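N-acetylgalactosaminyltransferase 7 (Homo sapiens, PDB 6IWR) belongs to the polypeptide GalNAc-transferase family of glycosyltransferases and couples a GT-A-type domain to a ricin-type beta-trefoil lectin domain in one chain. Local coordinates at residues I226-A231 and Q235-L240; S169-T174 and A180-I185; W296-L301 and Y459-H464. One frame throughout, in Å; residues are numbered along the deposited sequence.

Contact 1. Residues I226-A231 and Q235-L240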
loop_
_atom_site.group_PDB
_atom_site.type_symbol
_atom_site.label_atom_id
_atom_site.label_comp_id
_atom_site.label_asym_id
_atom_site.label_seq_id
_atom_site.Cartn_x
_atom_site.Cartn_y
_atom_site.Cartn_z
ATOM N N ILE A 226 6.210 -0.006 34.368
ATOM C CA ILE A 226 7.143 0.884 35.053
ATOM C C ILE A 226 6.446 2.177 35.457
ATOM O O ILE A 226 6.640 2.687 36.571
ATOM C CB ILE A 226 8.365 1.168 34.157
ATOM C CG1 ILE A 226 9.153 -0.127 33.894
ATOM C CG2 ILE A 226 9.208 2.299 34.760
ATOM C CD1 ILE A 226 10.041 -0.056 32.694
ATOM N N GLY A 227 5.659 2.750 34.543
ATOM C CA GLY A 227 4.872 3.919 34.885
ATOM C C GLY A 227 4.084 3.720 36.162
ATOM O O GLY A 227 4.183 4.519 37.103
ATOM N N ALA A 228 3.293 2.629 36.228
ATOM C CA ALA A 228 2.547 2.360 37.456
ATOM C C ALA A 228 3.459 2.380 38.676
ATOM O O ALA A 228 3.038 2.785 39.763
ATOM C CB ALA A 228 1.819 1.019 37.362
ATOM N N GLN A 229 4.713 1.971 38.515
ATOM C CA GLN A 229 5.579 1.824 39.675
ATOM C C GLN A 229 6.265 3.131 40.051
ATOM O O GLN A 229 6.506 3.392 41.236
ATOM C CB GLN A 229 6.598 0.734 39.402
ATOM C CG GLN A 229 5.915 -0.520 39.036
ATOM C CD GLN A 229 6.871 -1.604 38.629
ATOM O OE1 GLN A 229 7.796 -1.378 37.848
ATOM N NE2 GLN A 229 6.645 -2.806 39.150
ATOM N N LYS A 230 6.576 3.964 39.069
ATOM C CA LYS A 230 7.238 5.229 39.333
ATOM C C LYS A 230 6.258 6.363 39.568
ATOM O O LYS A 230 6.688 7.466 39.918
ATOM C CB LYS A 230 8.197 5.577 38.184
ATOM C CG LYS A 230 9.485 4.724 38.209
ATOM C CD LYS A 230 10.055 4.516 36.815
ATOM C CE LYS A 230 11.501 4.062 36.869
ATOM N NZ LYS A 230 12.209 4.731 38.002
ATOM N N ALA A 231 4.961 6.115 39.409
ATOM C CA ALA A 231 3.945 7.157 39.548
ATOM C C ALA A 231 3.163 6.792 40.794
ATOM O O ALA A 231 2.204 6.026 40.739
ATOM C CB ALA A 231 3.048 7.255 38.328
ATOM N N GLN A 235 -4.159 8.579 43.497
ATOM C CA GLN A 235 -4.963 7.429 43.843
ATOM C C GLN A 235 -5.325 6.598 42.617
ATOM O O GLN A 235 -5.354 5.365 42.709
ATOM C CB GLN A 235 -6.208 7.891 44.592
ATOM C CG GLN A 235 -5.877 8.615 45.889
ATOM C CD GLN A 235 -7.084 9.277 46.513
ATOM O OE1 GLN A 235 -7.807 10.019 45.838
ATOM N NE2 GLN A 235 -7.320 9.005 47.806
ATOM N N VAL A 236 -5.589 7.219 41.459
ATOM C CA VAL A 236 -5.818 6.422 40.262
ATOM C C VAL A 236 -4.754 6.760 39.235
ATOM O O VAL A 236 -4.257 7.888 39.176
ATOM C CB VAL A 236 -7.240 6.577 39.664
ATOM C CG1 VAL A 236 -8.226 7.113 40.691
ATOM C CG2 VAL A 236 -7.250 7.353 38.361
ATOM N N LEU A 237 -4.366 5.744 38.457
ATOM C CA LEU A 237 -3.511 5.925 37.291
ATOM C C LEU A 237 -4.366 6.242 36.072
ATOM O O LEU A 237 -5.372 5.573 35.829
ATOM C CB LEU A 237 -2.686 4.670 37.032
ATOM C CG LEU A 237 -1.720 4.264 38.147
ATOM C CD1 LEU A 237 -1.256 2.836 37.937
ATOM C CD2 LEU A 237 -0.523 5.250 38.156
ATOM N N ILE A 238 -3.997 7.280 35.328
ATOM C CA ILE A 238 -4.633 7.574 34.052
ATOM C C ILE A 238 -3.542 7.489 33.005
ATOM O O ILE A 238 -2.633 8.326 32.988
ATOM C CB ILE A 238 -5.310 8.951 34.015
ATOM C CG1 ILE A 238 -6.263 9.140 35.201
ATOM C CG2 ILE A 238 -6.071 9.124 32.663
ATOM C CD1 ILE A 238 -7.116 10.392 35.106
ATOM N N TYR A 239 -3.628 6.489 32.132
ATOM C CA TYR A 239 -2.682 6.370 31.032
ATOM C C TYR A 239 -3.156 7.169 29.824
ATOM O O TYR A 239 -4.350 7.203 29.512
ATOM C CB TYR A 239 -2.489 4.895 30.656
ATOM C CG TYR A 239 -1.730 4.135 31.699
ATOM C CD1 TYR A 239 -0.346 4.073 31.657
ATOM C CD2 TYR A 239 -2.399 3.499 32.745
ATOM C CE1 TYR A 239 0.379 3.388 32.641
ATOM C CE2 TYR A 239 -1.701 2.816 33.730
ATOM C CZ TYR A 239 -0.302 2.766 33.680
ATOM O OH TYR A 239 0.419 2.097 34.657
ATOM N N LEU A 240 -2.195 7.794 29.135
ATOM C CA LEU A 240 -2.415 8.658 27.978
ATOM C C LEU A 240 -1.288 8.467 26.972
ATOM O O LEU A 240 -0.118 8.493 27.360
ATOM C CB LEU A 240 -2.457 10.133 28.409
ATOM C CG LEU A 240 -3.779 10.907 28.422
ATOM C CD1 LEU A 240 -4.931 9.978 28.566
ATOM C CD2 LEU A 240 -3.780 11.920 29.541
#
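The hydroxyl of Tyr239 is hydrogen-bonded to the backbone oxygen of Arg224, one turn before Ala228 in helix 219-230, and has the methyl of Ala228 as its neighbour. This polar link from strand to helix lies beside a largely apolar interface. Tyr239 reaches it because its CG stands beside the backbone N and anti to the carbonyl carbon (chi1 -71°), which carries the far end of the ring toward the helix. Two residues earlier on the strand, Leu237 points toward the helix and divides its two methyls between two alanines: CD1 lies 3.6 Å from Ala228 CB, and CD2 lies 4.1 Å from Ala231 CB. The axes of helix 226-230 and strand 236-240 approach to 9.9 Å and run at 140°, the chain turning back through a short connection to enter the strand. Around them, Phe339 of helix 336-342 touches both Leu237 and Tyr239, and Phe332 stacks on the tyrosine ring. Small residues on the helix thus make room for a leucine and a tyrosine from the sheet, and the buried phenol oxygen is satisfied by a main-chain carbonyl in largely apolar surroundings.

Contact 2. Residues S169-T174 and A180-I185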
loop_
_atom_site.group_PDB
_atom_site.type_symbol
_atom_site.label_atom_id
_atom_site.label_comp_id
_atom_site.label_asym_id
_atom_site.label_seq_id
_atom_site.Cartn_x
_atom_site.Cartn_y
_atom_site.Cartn_z
ATOM N N SER A 169 -2.332 20.307 27.514
ATOM C CA SER A 169 -3.763 20.056 27.505
ATOM C C SER A 169 -4.229 19.490 28.846
ATOM O O SER A 169 -5.234 19.946 29.398
ATOM C CB SER A 169 -4.089 19.140 26.324
ATOM O OG SER A 169 -4.734 17.948 26.700
ATOM N N VAL A 170 -3.486 18.529 29.408
ATOM C CA VAL A 170 -3.857 17.939 30.699
ATOM C C VAL A 170 -3.816 18.989 31.804
ATOM O O VAL A 170 -4.740 19.092 32.632
ATOM C CB VAL A 170 -2.938 16.751 31.036
ATOM C CG1 VAL A 170 -3.147 16.330 32.493
ATOM C CG2 VAL A 170 -3.180 15.596 30.078
ATOM N N ILE A 171 -2.736 19.777 31.839
ATOM C CA ILE A 171 -2.652 20.893 32.771
ATOM C C ILE A 171 -3.817 21.861 32.550
ATOM O O ILE A 171 -4.446 22.331 33.505
ATOM C CB ILE A 171 -1.280 21.576 32.620
ATOM C CG1 ILE A 171 -0.160 20.568 32.900
ATOM C CG2 ILE A 171 -1.169 22.787 33.524
ATOM C CD1 ILE A 171 0.581 20.825 34.193
ATOM N N LYS A 172 -4.172 22.128 31.294
ATOM C CA LYS A 172 -5.164 23.174 31.056
ATOM C C LYS A 172 -6.560 22.771 31.520
ATOM O O LYS A 172 -7.291 23.597 32.065
ATOM C CB LYS A 172 -5.201 23.571 29.586
ATOM C CG LYS A 172 -5.902 24.891 29.376
ATOM C CD LYS A 172 -5.709 25.426 27.966
ATOM C CE LYS A 172 -6.404 26.746 27.762
ATOM N NZ LYS A 172 -6.462 27.098 26.319
ATOM N N ARG A 173 -6.971 21.534 31.296
ATOM C CA ARG A 173 -8.379 21.200 31.464
ATOM C C ARG A 173 -8.634 20.306 32.668
ATOM O O ARG A 173 -9.733 19.755 32.812
ATOM C CB ARG A 173 -8.909 20.558 30.191
ATOM C CG ARG A 173 -8.531 21.362 28.978
ATOM C CD ARG A 173 -9.226 20.867 27.761
ATOM N NE ARG A 173 -9.086 21.850 26.695
ATOM C CZ ARG A 173 -8.188 21.793 25.716
ATOM N NH1 ARG A 173 -8.151 22.758 24.809
ATOM N NH2 ARG A 173 -7.339 20.779 25.637
ATOM N N THR A 174 -7.659 20.174 33.550
ATOM C CA THR A 174 -7.844 19.299 34.674
ATOM C C THR A 174 -7.799 20.104 35.952
ATOM O O THR A 174 -6.827 20.834 36.188
ATOM C CB THR A 174 -6.764 18.212 34.686
ATOM O OG1 THR A 174 -6.832 17.500 33.454
ATOM C CG2 THR A 174 -7.021 17.225 35.761
ATOM N N ALA A 180 -2.334 14.880 40.756
ATOM C CA ALA A 180 -1.268 14.687 41.730
ATOM C C ALA A 180 0.125 14.871 41.133
ATOM O O ALA A 180 1.051 15.258 41.859
ATOM C CB ALA A 180 -1.388 13.298 42.353
ATOM N N GLU A 181 0.295 14.587 39.837
ATOM C CA GLU A 181 1.584 14.575 39.148
ATOM C C GLU A 181 1.342 14.089 37.725
ATOM O O GLU A 181 0.389 13.351 37.460
ATOM C CB GLU A 181 2.606 13.657 39.848
ATOM C CG GLU A 181 2.236 12.179 39.742
ATOM C CD GLU A 181 3.210 11.223 40.424
ATOM O OE1 GLU A 181 4.367 11.640 40.691
ATOM O OE2 GLU A 181 2.804 10.052 40.687
ATOM N N ILE A 182 2.211 14.504 36.811
ATOM C CA ILE A 182 2.231 13.985 35.455
ATOM C C ILE A 182 3.584 13.318 35.280
ATOM O O ILE A 182 4.623 13.992 35.284
ATOM C CB ILE A 182 2.011 15.076 34.398
ATOM C CG1 ILE A 182 0.619 15.725 34.566
ATOM C CG2 ILE A 182 2.188 14.466 33.005
ATOM C CD1 ILE A 182 0.360 16.949 33.653
ATOM N N VAL A 183 3.580 11.998 35.149
ATOM C CA VAL A 183 4.802 11.207 35.053
ATOM C C VAL A 183 5.027 10.843 33.591
ATOM O O VAL A 183 4.250 10.073 33.013
ATOM C CB VAL A 183 4.708 9.945 35.925
ATOM C CG1 VAL A 183 5.852 8.975 35.592
ATOM C CG2 VAL A 183 4.710 10.314 37.388
ATOM N N LEU A 184 6.070 11.399 32.982
ATOM C CA LEU A 184 6.450 10.995 31.635
ATOM C C LEU A 184 7.457 9.864 31.760
ATOM O O LEU A 184 8.389 9.949 32.566
ATOM C CB LEU A 184 7.041 12.157 30.835
ATOM C CG LEU A 184 6.349 13.524 30.865
ATOM C CD1 LEU A 184 7.235 14.558 30.175
ATOM C CD2 LEU A 184 4.927 13.526 30.255
ATOM N N ILE A 185 7.239 8.791 31.006
ATOM C CA ILE A 185 8.136 7.641 30.985
ATOM C C ILE A 185 8.818 7.609 29.628
ATOM O O ILE A 185 8.196 7.287 28.606
ATOM C CB ILE A 185 7.406 6.317 31.249
ATOM C CG1 ILE A 185 6.708 6.336 32.597
ATOM C CG2 ILE A 185 8.410 5.172 31.197
ATOM C CD1 ILE A 185 7.641 6.215 33.748
#
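Helix 169-173 packs over strand 180-185 with Val170 and Ile182 as the closest backbone pair, their CA atoms 8.7 Å apart and no hydrogen bond passing between the two segments. What bridges the gap is a single isoleucine. Ile182 points toward the helix, and its chain is stretched out (chi2 173°), so that the terminal methyl CD1 is the part that arrives. There it meets two successive helix residues: CD1 lies 3.7 Å from Val170 CG1 and also 3.7 Å from Ile171 CG1. The two neighbours are met differently. Val170 faces the strand, and its side chain and that of Ile182 run antiparallel alongside one another; the branch that touches, CG1, is the one anti to the backbone N (chi1 169°). Ile171 leaves the helix more to one flank, and its side chain comes in at a slant, with its CD1 3.9 Å from Ile182 CD1. This is the return half of a beta-alpha-beta unit, in which strand 149-155 leads into helix 160-173 and the chain comes back as strand 179-186, parallel to the first strand. Ile182 touches Val151 of that first strand and Val209 of strand 209-213, so the layer under the helix spans three strands. Near the C-terminal end of the helix, Thr174 folds back on it: its OG1 donates to Val170 O at 2.8 Å, in the carbonyl plane and on a lone pair, with a C=O...O angle of 136°. The same hydroxyl is hydrogen-bonded to Trp250 NE1.

Contact 3. Residues W296-L301 and Y459-H464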
loop_
_atom_site.group_PDB
_atom_site.type_symbol
_atom_site.label_atom_id
_atom_site.label_comp_id
_atom_site.label_asym_id
_atom_site.label_seq_id
_atom_site.Cartn_x
_atom_site.Cartn_y
_atom_site.Cartn_z
ATOM N N TRP A 296 -13.494 -7.900 19.490
ATOM C CA TRP A 296 -12.393 -8.565 18.814
ATOM C C TRP A 296 -12.986 -9.647 17.930
ATOM O O TRP A 296 -14.108 -10.095 18.156
ATOM C CB TRP A 296 -11.413 -9.169 19.823
ATOM C CG TRP A 296 -12.097 -10.132 20.720
ATOM C CD1 TRP A 296 -12.307 -11.457 20.481
ATOM C CD2 TRP A 296 -12.700 -9.850 21.989
ATOM N NE1 TRP A 296 -12.999 -12.025 21.522
ATOM C CE2 TRP A 296 -13.255 -11.064 22.465
ATOM C CE3 TRP A 296 -12.821 -8.696 22.770
ATOM C CZ2 TRP A 296 -13.930 -11.155 23.685
ATOM C CZ3 TRP A 296 -13.486 -8.783 23.985
ATOM C CH2 TRP A 296 -14.031 -10.011 24.432
ATOM N N ASP A 297 -12.231 -10.052 16.912
ATOM C CA ASP A 297 -12.523 -11.267 16.160
ATOM C C ASP A 297 -11.675 -12.394 16.755
ATOM O O ASP A 297 -10.893 -12.175 17.683
ATOM C CB ASP A 297 -12.299 -11.041 14.654
ATOM C CG ASP A 297 -10.816 -10.922 14.266
ATOM O OD1 ASP A 297 -9.938 -11.370 15.037
ATOM O OD2 ASP A 297 -10.524 -10.381 13.164
ATOM N N TRP A 298 -11.789 -13.604 16.220
ATOM C CA TRP A 298 -11.180 -14.762 16.866
ATOM C C TRP A 298 -9.710 -14.969 16.504
ATOM O O TRP A 298 -9.091 -15.933 16.981
ATOM C CB TRP A 298 -12.039 -15.988 16.568
ATOM C CG TRP A 298 -13.392 -15.663 17.074
ATOM C CD1 TRP A 298 -14.494 -15.301 16.343
ATOM C CD2 TRP A 298 -13.768 -15.537 18.447
ATOM N NE1 TRP A 298 -15.545 -15.003 17.185
ATOM C CE2 TRP A 298 -15.120 -15.139 18.479
ATOM C CE3 TRP A 298 -13.087 -15.729 19.659
ATOM C CZ2 TRP A 298 -15.800 -14.939 19.660
ATOM C CZ3 TRP A 298 -13.775 -15.544 20.842
ATOM C CH2 TRP A 298 -15.111 -15.141 20.835
ATOM N N SER A 299 -9.137 -14.079 15.700
ATOM C CA SER A 299 -7.690 -13.920 15.628
ATOM C C SER A 299 -7.188 -12.919 16.655
ATOM O O SER A 299 -5.970 -12.713 16.773
ATOM C CB SER A 299 -7.262 -13.483 14.227
ATOM O OG SER A 299 -8.253 -12.660 13.656
ATOM N N MET A 300 -8.114 -12.317 17.401
ATOM C CA MET A 300 -7.831 -11.355 18.456
ATOM C C MET A 300 -7.399 -10.001 17.895
ATOM O O MET A 300 -6.617 -9.286 18.518
ATOM C CB MET A 300 -6.792 -11.877 19.450
ATOM C CG MET A 300 -6.854 -11.112 20.760
ATOM S SD MET A 300 -5.709 -11.608 22.064
ATOM C CE MET A 300 -6.724 -12.634 23.098
ATOM N N LEU A 301 -7.903 -9.639 16.722
ATOM C CA LEU A 301 -7.767 -8.280 16.235
ATOM C C LEU A 301 -8.852 -7.400 16.848
ATOM O O LEU A 301 -10.027 -7.781 16.912
ATOM C CB LEU A 301 -7.859 -8.236 14.714
ATOM C CG LEU A 301 -6.761 -9.052 14.037
ATOM C CD1 LEU A 301 -6.878 -8.858 12.542
ATOM C CD2 LEU A 301 -5.363 -8.688 14.583
ATOM N N TYR A 459 -21.963 -10.785 25.029
ATOM C CA TYR A 459 -23.053 -11.462 24.331
ATOM C C TYR A 459 -23.292 -10.982 22.896
ATOM O O TYR A 459 -24.078 -11.614 22.189
ATOM C CB TYR A 459 -24.329 -11.267 25.161
ATOM C CG TYR A 459 -24.560 -9.791 25.398
ATOM C CD1 TYR A 459 -25.116 -8.998 24.406
ATOM C CD2 TYR A 459 -24.167 -9.173 26.585
ATOM C CE1 TYR A 459 -25.310 -7.657 24.591
ATOM C CE2 TYR A 459 -24.359 -7.824 26.774
ATOM C CZ TYR A 459 -24.927 -7.066 25.765
ATOM O OH TYR A 459 -25.124 -5.704 25.919
ATOM N N ASP A 460 -22.663 -9.894 22.440
ATOM C CA ASP A 460 -22.924 -9.418 21.078
ATOM C C ASP A 460 -21.815 -9.723 20.081
ATOM O O ASP A 460 -22.026 -9.524 18.877
ATOM C CB ASP A 460 -23.187 -7.903 21.036
ATOM C CG ASP A 460 -22.218 -7.113 21.882
ATOM O OD1 ASP A 460 -21.505 -7.747 22.682
ATOM O OD2 ASP A 460 -22.180 -5.863 21.772
ATOM N N ILE A 461 -20.661 -10.223 20.523
ATOM C CA ILE A 461 -19.531 -10.328 19.606
ATOM C C ILE A 461 -19.800 -11.356 18.508
ATOM O O ILE A 461 -19.575 -11.087 17.321
ATOM C CB ILE A 461 -18.244 -10.656 20.369
ATOM C CG1 ILE A 461 -17.811 -9.420 21.147
ATOM C CG2 ILE A 461 -17.184 -11.194 19.394
ATOM C CD1 ILE A 461 -16.690 -9.669 22.115
ATOM N N THR A 462 -20.250 -12.559 18.877
ATOM C CA THR A 462 -20.401 -13.579 17.840
ATOM C C THR A 462 -21.459 -13.194 16.828
ATOM O O THR A 462 -21.506 -13.769 15.735
ATOM C CB THR A 462 -20.753 -14.928 18.424
ATOM O OG1 THR A 462 -22.042 -14.843 19.050
ATOM C CG2 THR A 462 -19.695 -15.347 19.429
ATOM N N SER A 463 -22.293 -12.216 17.157
ATOM C CA SER A 463 -23.245 -11.713 16.185
ATOM C C SER A 463 -22.590 -10.788 15.162
ATOM O O SER A 463 -23.175 -10.535 14.110
ATOM C CB SER A 463 -24.396 -11.034 16.922
ATOM O OG SER A 463 -24.511 -9.681 16.571
ATOM N N HIS A 464 -21.371 -10.322 15.409
ATOM C CA HIS A 464 -20.641 -9.535 14.421
ATOM C C HIS A 464 -19.415 -10.245 13.872
ATOM O O HIS A 464 -19.024 -9.986 12.728
ATOM C CB HIS A 464 -20.185 -8.190 15.010
ATOM C CG HIS A 464 -21.306 -7.256 15.336
ATOM N ND1 HIS A 464 -21.812 -6.357 14.425
ATOM C CD2 HIS A 464 -22.012 -7.072 16.476
ATOM C CE1 HIS A 464 -22.786 -5.663 14.986
ATOM N NE2 HIS A 464 -22.928 -6.079 16.230
#
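In the connection between strands 292-296 and 302-306, a type I beta turn runs from Asp297 to Met300; Trp296, just before the turn, and Trp298, within it, both meet Ile461 in the chain that follows helix 450-457. The isoleucine is the shared partner, and its two methyl branches divide the work. CD1 sits over one face of the Trp296 indole in a CH-pi contact, 3.5 Å from the centroid of the six-membered ring and only 13° off its normal. CG2 lies 3.5 Å from Trp296 O and 4.0 Å from Trp298 CZ2. Beside it, Thr462 brings its methyl to the same ring atom, with CG2 3.9 Å from Trp298 CZ2. The CB of Trp296 points away from Ile461, but chi1 of 58° places CG between the backbone N and the carbonyl carbon and turns the indole back across the contact. Trp298 CZ3 meets the edge of that indole in its plane, and Trp413 packs against both rings. The polar end of Trp298 is served separately, NE1 being hydrogen-bonded to Tyr465 O. Within the turn itself, Asp297 OD1 gathers three donors, Ser299 OG, Ser299 N at 2.9 Å and Leu301 N at 3.2 Å, all well out of the carboxylate plane, the two of Ser299 on one side and Leu301 N on the other. This grip would fix the course of the loop. The bond from Ser299 N defines an Asx turn, here overlapping the type I beta turn, a combination in which an aspartate side chain organises the tight loop that starts with it.

Contacts 1 and 2 are neighbours, their centres about 12 Å apart, and both rest on the mixed sheet of the GT-A fold; contact 3 lies on the other side of the chain's centre, about 30 and 35 Å from them, centre to centre. Along the chain the order is contact 2, contact 1, contact 3, each closing before the next opens. Helix 160-173 and helix 219-230 cover opposite faces of the sheet: Ala231 CB meets Val183 CG2 at 3.6 Å on one face, and Leu240 CD2 meets Val170 CG2 at 3.8 Å on the other. Contact 3 closes a long-range link, 158 residues in sequence, tying the glycosyltransferase part to the chain heading for strand 471-474 and the lectin-type region.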